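Local structure of pectate lyase II (Xanthomonas campestris pv. campestris, 2QY1) at residues Ala191-Tyr196 and Phe213-Ile218; Gly236-Ile241 and Ile261-Leu266; Lys128-His133 and His163-Tyr168; Met157-His162 and Asn180-Ser185. The protein probably cleaves pectate, the polygalacturonate backbone of plant cell-wall pectin, by an eliminative (lyase) mechanism. The protein carries 2 engineered substitutions. All blocks are in the same frame, centred on the assembly; numbering follows the deposited sequence.

Contact 1 of 4, residues Ala191-Tyr196 and Phe213-Ile218. Engineered in segment 213-218: Phe213 (natural residue Arg).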
loop_
_atom_site.group_PDB
_atom_site.type_symbol
_atom_site.label_atom_id
_atom_site.label_comp_id
_atom_site.label_asym_id
_atom_site.label_seq_id
_atom_site.Cartn_x
_atom_site.Cartn_y
_atom_site.Cartn_z
ATOM N N ALA A 191 -10.464 -13.233 -3.505
ATOM C CA ALA A 191 -11.014 -12.343 -4.528
ATOM C C ALA A 191 -10.091 -11.167 -4.860
ATOM O O ALA A 191 -10.293 -10.481 -5.864
ATOM C CB ALA A 191 -12.385 -11.835 -4.096
ATOM N N ALA A 192 -9.088 -10.934 -4.012
ATOM C CA ALA A 192 -8.157 -9.820 -4.192
ATOM C C ALA A 192 -7.435 -9.870 -5.537
ATOM O O ALA A 192 -6.894 -10.907 -5.933
ATOM C CB ALA A 192 -7.153 -9.761 -3.046
ATOM N N ARG A 193 -7.464 -8.739 -6.236
ATOM C CA ARG A 193 -6.759 -8.560 -7.498
ATOM C C ARG A 193 -6.079 -7.202 -7.408
ATOM O O ARG A 193 -6.741 -6.166 -7.493
ATOM C CB ARG A 193 -7.737 -8.593 -8.681
ATOM C CG ARG A 193 -8.544 -9.889 -8.840
ATOM C CD ARG A 193 -7.666 -11.060 -9.256
ATOM N NE ARG A 193 -8.447 -12.268 -9.522
ATOM C CZ ARG A 193 -8.755 -13.186 -8.608
ATOM N NH1 ARG A 193 -8.354 -13.046 -7.349
ATOM N NH2 ARG A 193 -9.468 -14.250 -8.956
ATOM N N THR A 194 -4.762 -7.213 -7.225
ATOM C CA THR A 194 -4.018 -5.996 -6.909
ATOM C C THR A 194 -2.801 -5.809 -7.804
ATOM O O THR A 194 -2.004 -6.732 -7.996
ATOM C CB THR A 194 -3.549 -5.997 -5.435
ATOM O OG1 THR A 194 -4.575 -6.552 -4.602
ATOM C CG2 THR A 194 -3.219 -4.583 -4.964
ATOM N N THR A 195 -2.659 -4.603 -8.343
ATOM C CA THR A 195 -1.455 -4.235 -9.070
ATOM C C THR A 195 -0.650 -3.236 -8.241
ATOM O O THR A 195 -1.143 -2.158 -7.913
ATOM C CB THR A 195 -1.783 -3.634 -10.452
ATOM O OG1 THR A 195 -2.667 -4.514 -11.161
ATOM C CG2 THR A 195 -0.509 -3.431 -11.264
ATOM N N TYR A 196 0.576 -3.618 -7.889
ATOM C CA TYR A 196 1.531 -2.717 -7.250
ATOM C C TYR A 196 2.588 -2.341 -8.279
ATOM O O TYR A 196 3.367 -3.200 -8.695
ATOM C CB TYR A 196 2.235 -3.405 -6.077
ATOM C CG TYR A 196 1.351 -3.861 -4.934
ATOM C CD1 TYR A 196 0.757 -5.123 -4.946
ATOM C CD2 TYR A 196 1.145 -3.045 -3.823
ATOM C CE1 TYR A 196 -0.038 -5.550 -3.887
ATOM C CE2 TYR A 196 0.353 -3.462 -2.758
ATOM C CZ TYR A 196 -0.236 -4.712 -2.798
ATOM O OH TYR A 196 -1.018 -5.129 -1.748
ATOM N N PHE A 213 -3.556 -15.053 -0.074
ATOM C CA PHE A 213 -4.580 -15.406 -1.077
ATOM C C PHE A 213 -4.544 -14.473 -2.294
ATOM O O PHE A 213 -3.706 -13.568 -2.374
ATOM C CB PHE A 213 -5.998 -15.411 -0.473
ATOM C CG PHE A 213 -6.131 -16.197 0.804
ATOM C CD1 PHE A 213 -6.382 -17.565 0.774
ATOM C CD2 PHE A 213 -6.036 -15.560 2.042
ATOM C CE1 PHE A 213 -6.511 -18.295 1.956
ATOM C CE2 PHE A 213 -6.167 -16.281 3.229
ATOM C CZ PHE A 213 -6.406 -17.652 3.185
ATOM N N GLY A 214 -5.452 -14.711 -3.239
ATOM C CA GLY A 214 -5.657 -13.817 -4.378
ATOM C C GLY A 214 -4.531 -13.776 -5.394
ATOM O O GLY A 214 -3.590 -14.576 -5.338
ATOM N N LEU A 215 -4.640 -12.838 -6.331
ATOM C CA LEU A 215 -3.632 -12.649 -7.366
ATOM C C LEU A 215 -3.108 -11.228 -7.322
ATOM O O LEU A 215 -3.866 -10.285 -7.079
ATOM C CB LEU A 215 -4.210 -12.943 -8.756
ATOM C CG LEU A 215 -4.866 -14.308 -8.995
ATOM C CD1 LEU A 215 -5.575 -14.327 -10.341
ATOM C CD2 LEU A 215 -3.852 -15.443 -8.899
ATOM N N SER A 216 -1.808 -11.079 -7.549
ATOM C CA SER A 216 -1.204 -9.758 -7.618
ATOM C C SER A 216 -0.237 -9.641 -8.788
ATOM O O SER A 216 0.297 -10.641 -9.286
ATOM C CB SER A 216 -0.502 -9.401 -6.302
ATOM O OG SER A 216 0.727 -10.092 -6.172
ATOM N N HIS A 217 -0.036 -8.405 -9.224
ATOM C CA HIS A 217 0.958 -8.085 -10.228
ATOM C C HIS A 217 1.837 -6.988 -9.637
ATOM O O HIS A 217 1.381 -5.868 -9.405
ATOM C CB HIS A 217 0.275 -7.636 -11.519
ATOM C CG HIS A 217 1.213 -7.411 -12.663
ATOM N ND1 HIS A 217 0.906 -6.576 -13.715
ATOM C CD2 HIS A 217 2.446 -7.907 -12.926
ATOM C CE1 HIS A 217 1.905 -6.573 -14.579
ATOM N NE2 HIS A 217 2.854 -7.368 -14.122
ATOM N N ILE A 218 3.087 -7.343 -9.363
ATOM C CA ILE A 218 4.040 -6.455 -8.706
ATOM C C ILE A 218 5.165 -6.153 -9.696
ATOM O O ILE A 218 6.038 -6.990 -9.917
ATOM C CB ILE A 218 4.585 -7.105 -7.394
ATOM C CG1 ILE A 218 3.430 -7.404 -6.427
ATOM C CG2 ILE A 218 5.647 -6.221 -6.723
ATOM C CD1 ILE A 218 3.744 -8.466 -5.371
HETATM O O HOH W 1 -4.140 -9.287 -4.607
#
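Arg193 and Leu215 run alongside each other, with Leu215 CD1 set over one face of the guanidinium, 3.6 Å from Arg193 NE and displaced toward its rim. The arginine chain bends at chi2 (-69°), which brings NH1 back to donate to the carbonyl of Ala192, lying in the guanidinium plane; NH1 also bonds Ser190. Ala192 O is therefore gripped twice, by Leu215 N at 3.0 Å and by NH1, from opposite faces of its carbonyl plane. Leucine suits the place because it offers the arginine's flat face an apolar branch. This end of the contact, including Gly214, is partly exposed. Gly214 CA lies close to Ala192 O, and its positive phi is one that glycine adopts readily.

Further along, the packing is buried and close. The parallel ladder continues with His217 N bonded to Thr194 O at 2.9 Å and Tyr196 N to His217 O at 2.8 Å. On the face of Tyr196, its CD1 meets Ile218 CG1 at 3.8 Å, an aromatic ring beside a beta-branched chain that fits the strand. A water bridges Thr194 OG1 and Leu215 O, and the Thr194 hydroxyl also lies against the Asn180 side chain. On the other face His217 is held at both ring nitrogens, ND1 by Tyr304 and NE2 by Glu242, while Thr195 OG1 bonds Tyr5 and Tyr304.

These are successive rungs of the right-handed parallel beta-helix of pectate lyases: strand 164-174 pairs with 193-202 on one flank, strand 238-242 with 215-226 on the other, and Met157 of strand 155-158 packs on Thr194 and Tyr196 from within.

Contact 2 of 4, residues Gly236-Ile241 and Ile261-Leu266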
loop_
_atom_site.group_PDB
_atom_site.type_symbol
_atom_site.label_atom_id
_atom_site.label_comp_id
_atom_site.label_asym_id
_atom_site.label_seq_id
_atom_site.Cartn_x
_atom_site.Cartn_y
_atom_site.Cartn_z
ATOM N N GLY A 236 -1.567 -19.675 -0.619
ATOM C CA GLY A 236 -1.971 -20.009 -1.983
ATOM C C GLY A 236 -2.048 -18.834 -2.943
ATOM O O GLY A 236 -2.408 -19.005 -4.110
ATOM N N GLY A 237 -1.721 -17.638 -2.454
ATOM C CA GLY A 237 -1.641 -16.454 -3.305
ATOM C C GLY A 237 -0.596 -16.633 -4.394
ATOM O O GLY A 237 0.388 -17.357 -4.212
ATOM N N ILE A 238 -0.820 -16.000 -5.539
ATOM C CA ILE A 238 0.164 -16.008 -6.619
ATOM C C ILE A 238 0.495 -14.567 -7.003
ATOM O O ILE A 238 -0.401 -13.742 -7.160
ATOM C CB ILE A 238 -0.322 -16.820 -7.854
ATOM C CG1 ILE A 238 -0.638 -18.271 -7.457
ATOM C CG2 ILE A 238 0.722 -16.784 -8.975
ATOM C CD1 ILE A 238 -1.375 -19.084 -8.523
ATOM N N ALA A 239 1.785 -14.271 -7.135
ATOM C CA ALA A 239 2.233 -12.939 -7.529
ATOM C C ALA A 239 3.060 -12.988 -8.809
ATOM O O ALA A 239 4.052 -13.716 -8.891
ATOM C CB ALA A 239 3.035 -12.297 -6.408
ATOM N N LYS A 240 2.638 -12.224 -9.812
ATOM C CA LYS A 240 3.462 -11.995 -10.990
ATOM C C LYS A 240 4.432 -10.864 -10.653
ATOM O O LYS A 240 4.034 -9.702 -10.545
ATOM C CB LYS A 240 2.603 -11.650 -12.213
ATOM C CG LYS A 240 3.405 -11.489 -13.496
ATOM C CD LYS A 240 2.509 -11.239 -14.701
ATOM C CE LYS A 240 3.323 -11.174 -15.987
ATOM N NZ LYS A 240 3.896 -12.496 -16.377
ATOM N N ILE A 241 5.700 -11.224 -10.470
ATOM C CA ILE A 241 6.736 -10.281 -10.051
ATOM C C ILE A 241 7.642 -9.973 -11.243
ATOM O O ILE A 241 8.448 -10.808 -11.657
ATOM C CB ILE A 241 7.547 -10.831 -8.846
ATOM C CG1 ILE A 241 6.604 -11.171 -7.683
ATOM C CG2 ILE A 241 8.626 -9.833 -8.411
ATOM C CD1 ILE A 241 7.259 -11.930 -6.534
ATOM N N ILE A 261 2.015 -22.103 1.891
ATOM C CA ILE A 261 2.866 -21.185 1.127
ATOM C C ILE A 261 2.133 -20.485 -0.027
ATOM O O ILE A 261 1.046 -20.904 -0.437
ATOM C CB ILE A 261 4.168 -21.869 0.604
ATOM C CG1 ILE A 261 3.853 -22.954 -0.432
ATOM C CG2 ILE A 261 5.007 -22.412 1.768
ATOM C CD1 ILE A 261 5.005 -23.253 -1.373
ATOM N N GLY A 262 2.739 -19.411 -0.525
ATOM C CA GLY A 262 2.287 -18.734 -1.737
ATOM C C GLY A 262 3.321 -18.900 -2.835
ATOM O O GLY A 262 4.425 -19.387 -2.586
ATOM N N TYR A 263 2.969 -18.475 -4.047
ATOM C CA TYR A 263 3.776 -18.760 -5.236
ATOM C C TYR A 263 4.062 -17.506 -6.056
ATOM O O TYR A 263 3.406 -16.476 -5.881
ATOM C CB TYR A 263 3.083 -19.823 -6.100
ATOM C CG TYR A 263 2.674 -21.058 -5.326
ATOM C CD1 TYR A 263 3.550 -22.132 -5.177
ATOM C CD2 TYR A 263 1.416 -21.145 -4.726
ATOM C CE1 TYR A 263 3.180 -23.266 -4.456
ATOM C CE2 TYR A 263 1.039 -22.273 -4.002
ATOM C CZ TYR A 263 1.925 -23.328 -3.872
ATOM O OH TYR A 263 1.554 -24.445 -3.158
ATOM N N TRP A 264 5.049 -17.595 -6.946
ATOM C CA TRP A 264 5.460 -16.444 -7.751
ATOM C C TRP A 264 5.871 -16.780 -9.181
ATOM O O TRP A 264 6.444 -17.838 -9.450
ATOM C CB TRP A 264 6.577 -15.655 -7.055
ATOM C CG TRP A 264 7.662 -16.501 -6.461
ATOM C CD1 TRP A 264 8.692 -17.100 -7.122
ATOM C CD2 TRP A 264 7.825 -16.834 -5.077
ATOM N NE1 TRP A 264 9.490 -17.790 -6.238
ATOM C CE2 TRP A 264 8.981 -17.641 -4.975
ATOM C CE3 TRP A 264 7.110 -16.524 -3.912
ATOM C CZ2 TRP A 264 9.437 -18.148 -3.754
ATOM C CZ3 TRP A 264 7.562 -17.031 -2.697
ATOM C CH2 TRP A 264 8.716 -17.831 -2.628
ATOM N N ASP A 265 5.556 -15.855 -10.086
ATOM C CA ASP A 265 5.979 -15.906 -11.479
ATOM C C ASP A 265 6.970 -14.757 -11.684
ATOM O O ASP A 265 6.587 -13.582 -11.690
ATOM C CB ASP A 265 4.761 -15.753 -12.400
ATOM C CG ASP A 265 5.041 -16.171 -13.838
ATOM O OD1 ASP A 265 6.210 -16.134 -14.275
ATOM O OD2 ASP A 265 4.075 -16.530 -14.544
ATOM N N LEU A 266 8.244 -15.111 -11.829
ATOM C CA LEU A 266 9.331 -14.133 -11.891
ATOM C C LEU A 266 9.839 -13.935 -13.315
ATOM O O LEU A 266 10.158 -14.902 -14.004
ATOM C CB LEU A 266 10.489 -14.567 -10.984
ATOM C CG LEU A 266 10.297 -14.531 -9.462
ATOM C CD1 LEU A 266 11.292 -15.455 -8.775
ATOM C CD2 LEU A 266 10.427 -13.119 -8.920
#
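Strands 238-241 and 263-266 run parallel at 19° with axes 4.6 Å apart, and their ladder is extended beyond the strands by Gly236 N, which donates to Ile261 O at 2.9 Å. Tyr263 N then meets Gly237 O at 2.8 Å and Asp265 N meets Ala239 O at 2.9 Å, while Ala239 N and Ile241 N answer from the other strand. The glycines suit the entry to the ladder: Gly236 has a positive phi, readily adopted by glycine, and Gly262 CA lies close to Gly237 O.

On the face of Ala239 and Ile241, the isoleucine does most of the touching. Its CD1 meets Trp264 CB at 3.8 Å, and Ile241 CB meets Leu266 CD2 at 3.7 Å, all three chains projecting together from the sheet. A chi1 of 44° swings the indole of Trp264 off toward strand 245-255, onto Val253 and Ser255. Alanine suits position 239, in the middle of three strands, where its methyl packs on Ser216 and Ile218 of the neighbouring strand 215-226.

The opposite face is more polar. Tyr263 CB lies 4.3 Å from Ile238 CG1, and the tyrosine ring receives Lys296 in a cation-pi contact. Lys240 NZ stays 4.4 Å from Asp265 OD2, beyond a salt bridge, and that oxygen accepts instead from Phe298 N.

The chemistry is thus divided: backbone bonds set the register, apolar packing dominates the face of Ala239 and Ile241, and on the more exposed face the Lys240-Asp265 pair probably adds a modest electrostatic attraction.

Contact 3 of 4, residues Lys128-His133 and His163-Tyr168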
loop_
_atom_site.group_PDB
_atom_site.type_symbol
_atom_site.label_atom_id
_atom_site.label_comp_id
_atom_site.label_asym_id
_atom_site.label_seq_id
_atom_site.Cartn_x
_atom_site.Cartn_y
_atom_site.Cartn_z
ATOM N N LYS A 128 -12.395 -1.212 -7.188
ATOM C CA LYS A 128 -11.952 -0.099 -8.025
ATOM C C LYS A 128 -11.404 1.023 -7.148
ATOM O O LYS A 128 -12.018 2.081 -7.006
ATOM C CB LYS A 128 -13.059 0.401 -8.972
ATOM C CG LYS A 128 -13.674 -0.658 -9.919
ATOM C CD LYS A 128 -12.650 -1.632 -10.534
ATOM C CE LYS A 128 -11.816 -0.999 -11.640
ATOM N NZ LYS A 128 -11.033 -2.015 -12.423
ATOM N N ILE A 129 -10.251 0.762 -6.538
ATOM C CA ILE A 129 -9.575 1.747 -5.702
ATOM C C ILE A 129 -8.220 2.076 -6.325
ATOM O O ILE A 129 -7.504 1.181 -6.777
ATOM C CB ILE A 129 -9.369 1.244 -4.239
ATOM C CG1 ILE A 129 -10.627 0.547 -3.679
ATOM C CG2 ILE A 129 -8.878 2.389 -3.330
ATOM C CD1 ILE A 129 -11.876 1.433 -3.515
ATOM N N TRP A 130 -7.884 3.363 -6.363
ATOM C CA TRP A 130 -6.601 3.805 -6.883
ATOM C C TRP A 130 -5.850 4.570 -5.809
ATOM O O TRP A 130 -6.228 5.686 -5.454
ATOM C CB TRP A 130 -6.798 4.683 -8.125
ATOM C CG TRP A 130 -5.535 4.965 -8.904
ATOM C CD1 TRP A 130 -4.414 4.178 -8.979
ATOM C CD2 TRP A 130 -5.289 6.093 -9.759
ATOM N NE1 TRP A 130 -3.483 4.757 -9.814
ATOM C CE2 TRP A 130 -3.993 5.930 -10.305
ATOM C CE3 TRP A 130 -6.035 7.229 -10.111
ATOM C CZ2 TRP A 130 -3.424 6.864 -11.183
ATOM C CZ3 TRP A 130 -5.469 8.158 -10.985
ATOM C CH2 TRP A 130 -4.175 7.966 -11.513
ATOM N N VAL A 131 -4.800 3.948 -5.279
ATOM C CA VAL A 131 -3.932 4.581 -4.289
ATOM C C VAL A 131 -2.671 5.015 -5.042
ATOM O O VAL A 131 -1.841 4.180 -5.393
ATOM C CB VAL A 131 -3.603 3.611 -3.122
ATOM C CG1 VAL A 131 -2.630 4.251 -2.119
ATOM C CG2 VAL A 131 -4.889 3.168 -2.412
ATOM N N ASP A 132 -2.543 6.317 -5.302
ATOM C CA ASP A 132 -1.546 6.805 -6.264
ATOM C C ASP A 132 -0.778 8.042 -5.791
ATOM O O ASP A 132 -1.365 8.973 -5.249
ATOM C CB ASP A 132 -2.240 7.092 -7.603
ATOM C CG ASP A 132 -1.281 7.577 -8.678
ATOM O OD1 ASP A 132 -0.549 6.745 -9.260
ATOM O OD2 ASP A 132 -1.282 8.794 -8.959
ATOM N N HIS A 133 0.539 8.048 -6.008
ATOM C CA HIS A 133 1.374 9.226 -5.719
ATOM C C HIS A 133 1.207 9.782 -4.300
ATOM O O HIS A 133 1.111 10.997 -4.098
ATOM C CB HIS A 133 1.136 10.329 -6.760
ATOM C CG HIS A 133 1.884 10.120 -8.037
ATOM N ND1 HIS A 133 1.308 9.557 -9.156
ATOM C CD2 HIS A 133 3.169 10.390 -8.371
ATOM C CE1 HIS A 133 2.203 9.496 -10.126
ATOM N NE2 HIS A 133 3.342 9.994 -9.675
ATOM N N HIS A 163 -9.664 -5.497 -7.163
ATOM C CA HIS A 163 -9.445 -4.582 -8.292
ATOM C C HIS A 163 -8.919 -3.216 -7.865
ATOM O O HIS A 163 -9.627 -2.201 -7.892
ATOM C CB HIS A 163 -10.680 -4.508 -9.192
ATOM C CG HIS A 163 -10.955 -5.791 -9.907
ATOM N ND1 HIS A 163 -11.801 -6.756 -9.406
ATOM C CD2 HIS A 163 -10.458 -6.290 -11.065
ATOM C CE1 HIS A 163 -11.831 -7.785 -10.235
ATOM N NE2 HIS A 163 -11.022 -7.529 -11.247
ATOM N N VAL A 164 -7.648 -3.227 -7.477
ATOM C CA VAL A 164 -6.970 -2.083 -6.882
ATOM C C VAL A 164 -5.626 -1.873 -7.568
ATOM O O VAL A 164 -4.910 -2.836 -7.858
ATOM C CB VAL A 164 -6.744 -2.308 -5.359
ATOM C CG1 VAL A 164 -5.936 -1.174 -4.735
ATOM C CG2 VAL A 164 -8.086 -2.465 -4.636
ATOM N N THR A 165 -5.300 -0.612 -7.842
ATOM C CA THR A 165 -3.958 -0.238 -8.268
ATOM C C THR A 165 -3.287 0.601 -7.184
ATOM O O THR A 165 -3.829 1.613 -6.733
ATOM C CB THR A 165 -3.954 0.509 -9.622
ATOM O OG1 THR A 165 -4.246 -0.415 -10.674
ATOM C CG2 THR A 165 -2.590 1.142 -9.896
ATOM N N VAL A 166 -2.112 0.142 -6.767
ATOM C CA VAL A 166 -1.271 0.834 -5.806
ATOM C C VAL A 166 -0.032 1.267 -6.591
ATOM O O VAL A 166 0.866 0.458 -6.835
ATOM C CB VAL A 166 -0.883 -0.112 -4.631
ATOM C CG1 VAL A 166 0.056 0.570 -3.652
ATOM C CG2 VAL A 166 -2.135 -0.624 -3.910
ATOM N N SER A 167 0.004 2.535 -7.002
ATOM C CA SER A 167 1.034 3.002 -7.932
ATOM C C SER A 167 1.724 4.304 -7.525
ATOM O O SER A 167 1.101 5.197 -6.950
ATOM C CB SER A 167 0.454 3.143 -9.340
ATOM O OG SER A 167 -0.661 4.024 -9.345
ATOM N N TYR A 168 3.018 4.394 -7.840
ATOM C CA TYR A 168 3.824 5.605 -7.630
ATOM C C TYR A 168 3.785 6.156 -6.204
ATOM O O TYR A 168 3.884 7.367 -5.999
ATOM C CB TYR A 168 3.437 6.702 -8.630
ATOM C CG TYR A 168 3.676 6.336 -10.076
ATOM C CD1 TYR A 168 4.903 6.590 -10.683
ATOM C CD2 TYR A 168 2.672 5.745 -10.842
ATOM C CE1 TYR A 168 5.128 6.264 -12.015
ATOM C CE2 TYR A 168 2.891 5.410 -12.179
ATOM C CZ TYR A 168 4.122 5.671 -12.753
ATOM O OH TYR A 168 4.351 5.345 -14.070
#
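Ser167 OG links two side chains of the opposite strand, accepting from Trp130 NE1 at 3.0 Å and donating to Asp132 OD1 at 2.7 Å. The serine chi1 of 57° turns the hydroxyl toward both. The indole N-H reaches it somewhat tilted from the ring plane, while the carboxylate offers OD1's anti lone pair. The other oxygen of Asp132, OD2, is met from above the carboxylate plane by His133 ND1 at 2.7 Å, and also accepts from Gln100. Serine suits this buried junction, since its small hydroxyl is fixed by both bonds, the one it accepts and the one it donates.

Main-chain bonds tie the strands in parallel register: Thr165 N to Ile129 O, Val131 N to Thr165 O at 2.9 Å, Ser167 N to Val131 O, and His133 N to Ser167 O. Such in-register stacking, with axes only 3° apart, is the hallmark of the right-handed parallel beta-helix of pectate lyases, in which each strand lies on its counterpart one coil earlier.

Apolar packing fills the interior face, where beta-branched residues suit extended backbone. Ile129 CB meets Val164 CG2 at 3.9 Å, and Ile155 packs on Val131 and Val166. On the other face, Thr165 CG2 lies 3.7 Å from Trp130 CD1.

Aromatic contact closes the far end. Tyr168 CB sits over the centre of the His133 ring in a CH-pi contact, 3.4 Å from the centroid; the ring planes are within 3° of parallel but so offset that the CB, more than the ring, of Tyr168 covers the imidazole. Tyr168 stacks in turn on His198, and His133 NE2 bonds Ala329 O.

Contact 4 of 4, residues Met157-His162 and Asn180-Ser185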
loop_
_atom_site.group_PDB
_atom_site.type_symbol
_atom_site.label_atom_id
_atom_site.label_comp_id
_atom_site.label_asym_id
_atom_site.label_seq_id
_atom_site.Cartn_x
_atom_site.Cartn_y
_atom_site.Cartn_z
ATOM N N MET A 157 -4.931 -3.666 2.681
ATOM C CA MET A 157 -6.272 -4.126 2.336
ATOM C C MET A 157 -6.540 -5.529 2.892
ATOM O O MET A 157 -5.619 -6.335 3.054
ATOM C CB MET A 157 -6.542 -4.037 0.823
ATOM C CG MET A 157 -5.703 -4.946 -0.064
ATOM S SD MET A 157 -5.703 -4.398 -1.792
ATOM C CE MET A 157 -4.506 -3.076 -1.740
ATOM N N LYS A 158 -7.803 -5.803 3.200
ATOM C CA LYS A 158 -8.186 -7.076 3.802
ATOM C C LYS A 158 -9.649 -7.414 3.532
ATOM O O LYS A 158 -10.431 -6.553 3.124
ATOM C CB LYS A 158 -7.926 -7.053 5.315
ATOM C CG LYS A 158 -8.736 -6.011 6.076
ATOM C CD LYS A 158 -8.486 -6.103 7.571
ATOM C CE LYS A 158 -9.012 -4.871 8.290
ATOM N NZ LYS A 158 -8.446 -4.761 9.664
ATOM N N LYS A 159 -9.998 -8.677 3.765
ATOM C CA LYS A 159 -11.385 -9.145 3.728
ATOM C C LYS A 159 -12.071 -8.976 2.365
ATOM O O LYS A 159 -13.266 -8.687 2.286
ATOM C CB LYS A 159 -12.205 -8.522 4.872
ATOM C CG LYS A 159 -11.731 -8.937 6.272
ATOM C CD LYS A 159 -12.588 -8.325 7.380
ATOM C CE LYS A 159 -12.132 -6.910 7.720
ATOM N NZ LYS A 159 -13.163 -6.139 8.487
ATOM N N GLY A 160 -11.303 -9.161 1.296
ATOM C CA GLY A 160 -11.872 -9.279 -0.042
ATOM C C GLY A 160 -11.957 -8.023 -0.884
ATOM O O GLY A 160 -12.702 -7.991 -1.865
ATOM N N VAL A 161 -11.205 -6.990 -0.510
ATOM C CA VAL A 161 -11.042 -5.818 -1.364
ATOM C C VAL A 161 -10.453 -6.302 -2.691
ATOM O O VAL A 161 -9.485 -7.070 -2.703
ATOM C CB VAL A 161 -10.117 -4.759 -0.720
ATOM C CG1 VAL A 161 -9.915 -3.571 -1.653
ATOM C CG2 VAL A 161 -10.686 -4.293 0.615
ATOM N N HIS A 162 -11.046 -5.874 -3.802
ATOM C CA HIS A 162 -10.613 -6.357 -5.113
ATOM C C HIS A 162 -10.522 -5.263 -6.168
ATOM O O HIS A 162 -11.206 -4.248 -6.077
ATOM C CB HIS A 162 -11.508 -7.504 -5.596
ATOM C CG HIS A 162 -12.946 -7.125 -5.775
ATOM N ND1 HIS A 162 -13.480 -6.791 -7.000
ATOM C CD2 HIS A 162 -13.963 -7.044 -4.887
ATOM C CE1 HIS A 162 -14.765 -6.517 -6.859
ATOM N NE2 HIS A 162 -15.083 -6.662 -5.585
ATOM N N ASN A 180 -2.006 -7.394 2.624
ATOM C CA ASN A 180 -3.040 -7.810 1.686
ATOM C C ASN A 180 -3.613 -9.150 2.146
ATOM O O ASN A 180 -3.124 -10.205 1.754
ATOM C CB ASN A 180 -2.473 -7.889 0.260
ATOM C CG ASN A 180 -3.546 -7.781 -0.808
ATOM O OD1 ASN A 180 -4.619 -8.380 -0.699
ATOM N ND2 ASN A 180 -3.257 -7.014 -1.858
ATOM N N GLY A 181 -4.641 -9.088 2.991
ATOM C CA GLY A 181 -5.166 -10.270 3.680
ATOM C C GLY A 181 -4.633 -10.278 5.102
ATOM O O GLY A 181 -3.422 -10.344 5.307
ATOM N N TYR A 182 -5.531 -10.208 6.081
ATOM C CA TYR A 182 -5.136 -9.876 7.456
ATOM C C TYR A 182 -4.724 -11.064 8.323
ATOM O O TYR A 182 -4.026 -10.892 9.325
ATOM C CB TYR A 182 -6.235 -9.061 8.157
ATOM C CG TYR A 182 -7.348 -9.891 8.750
ATOM C CD1 TYR A 182 -8.442 -10.278 7.976
ATOM C CD2 TYR A 182 -7.311 -10.288 10.086
ATOM C CE1 TYR A 182 -9.470 -11.045 8.510
ATOM C CE2 TYR A 182 -8.335 -11.063 10.633
ATOM C CZ TYR A 182 -9.411 -11.435 9.837
ATOM O OH TYR A 182 -10.429 -12.193 10.368
ATOM N N SER A 183 -5.178 -12.257 7.942
ATOM C CA SER A 183 -4.857 -13.493 8.653
ATOM C C SER A 183 -5.064 -14.698 7.740
ATOM O O SER A 183 -5.643 -14.575 6.659
ATOM C CB SER A 183 -5.713 -13.642 9.917
ATOM O OG SER A 183 -7.000 -14.141 9.608
ATOM N N ASP A 184 -4.591 -15.859 8.184
ATOM C CA ASP A 184 -4.726 -17.091 7.413
ATOM C C ASP A 184 -6.176 -17.580 7.320
ATOM O O ASP A 184 -6.473 -18.507 6.561
ATOM C CB ASP A 184 -3.811 -18.181 7.984
ATOM C CG ASP A 184 -2.330 -17.860 7.805
ATOM O OD1 ASP A 184 -1.498 -18.580 8.392
ATOM O OD2 ASP A 184 -1.990 -16.894 7.083
ATOM N N SER A 185 -7.070 -16.955 8.085
ATOM C CA SER A 185 -8.501 -17.263 8.026
ATOM C C SER A 185 -9.273 -16.294 7.113
ATOM O O SER A 185 -10.481 -16.449 6.917
ATOM C CB SER A 185 -9.107 -17.280 9.433
ATOM O OG SER A 185 -9.154 -15.974 9.981
#
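Lys158 and Lys159 approach Tyr182 with their aliphatic parts, each crossing the tyrosine at a slant. Lys158 CD touches Tyr182 CB at 3.8 Å, and Lys159 CG comes to 3.8 Å from Tyr182 CE1, farther out on the ring. With its CG placed between the backbone N and the carbonyl carbon (chi1 62°), Lys158 then runs extended past the tyrosine. Lysine suits this partly exposed edge of the contact, since its methylenes pack on the tyrosine while the ammonium can reach beyond it; that of Lys159 makes a weak hydrogen bond to Gly120 O.

Deeper in, Met157 and Asn180 also cross, and Met157 CG lies 3.6 Å from Asn180 CG. The unbranched, flexible thioether of Met157 reaches inward, and its side chain also touches Leu118. One backbone bond joins the segments, Gly181 N to Met157 O at 2.9 Å; Gly181 has a positive phi, which glycine adopts readily. Beyond the bridge Asp186 accepts from the backbone N of both Lys159 and Tyr182.

With a single backbone bridge and mostly apolar touching, the contact implies a loop held to the coil largely by packing here, its further polar ties running to Asp186 and, from Asp184, by a salt bridge to Arg212.

Contacts 3, 1 and 2 follow one another along the parallel beta-helix. Contact 3 adjoins contact 1, centres about 12 Å apart, through probable hydrogen bonds from Val166 N to Thr195 O (2.7 Å) and Thr195 N to Val164 O. Contact 1 joins contact 2, about 10 Å centre to centre, through Ile218 N to Lys240 O (2.8 Å). Contacts 2 and 3, with centres about 20 Å apart, do not touch. Contact 4 belongs to another side of the coil: Met157 CE reaches Val164 CG1 of contact 3 at 3.8 Å, and Asn180 lies beside Thr194 and Tyr196 of contact 1. Met157 and Asn180 thus connect contact 4 to the strands of contacts 3 and 1.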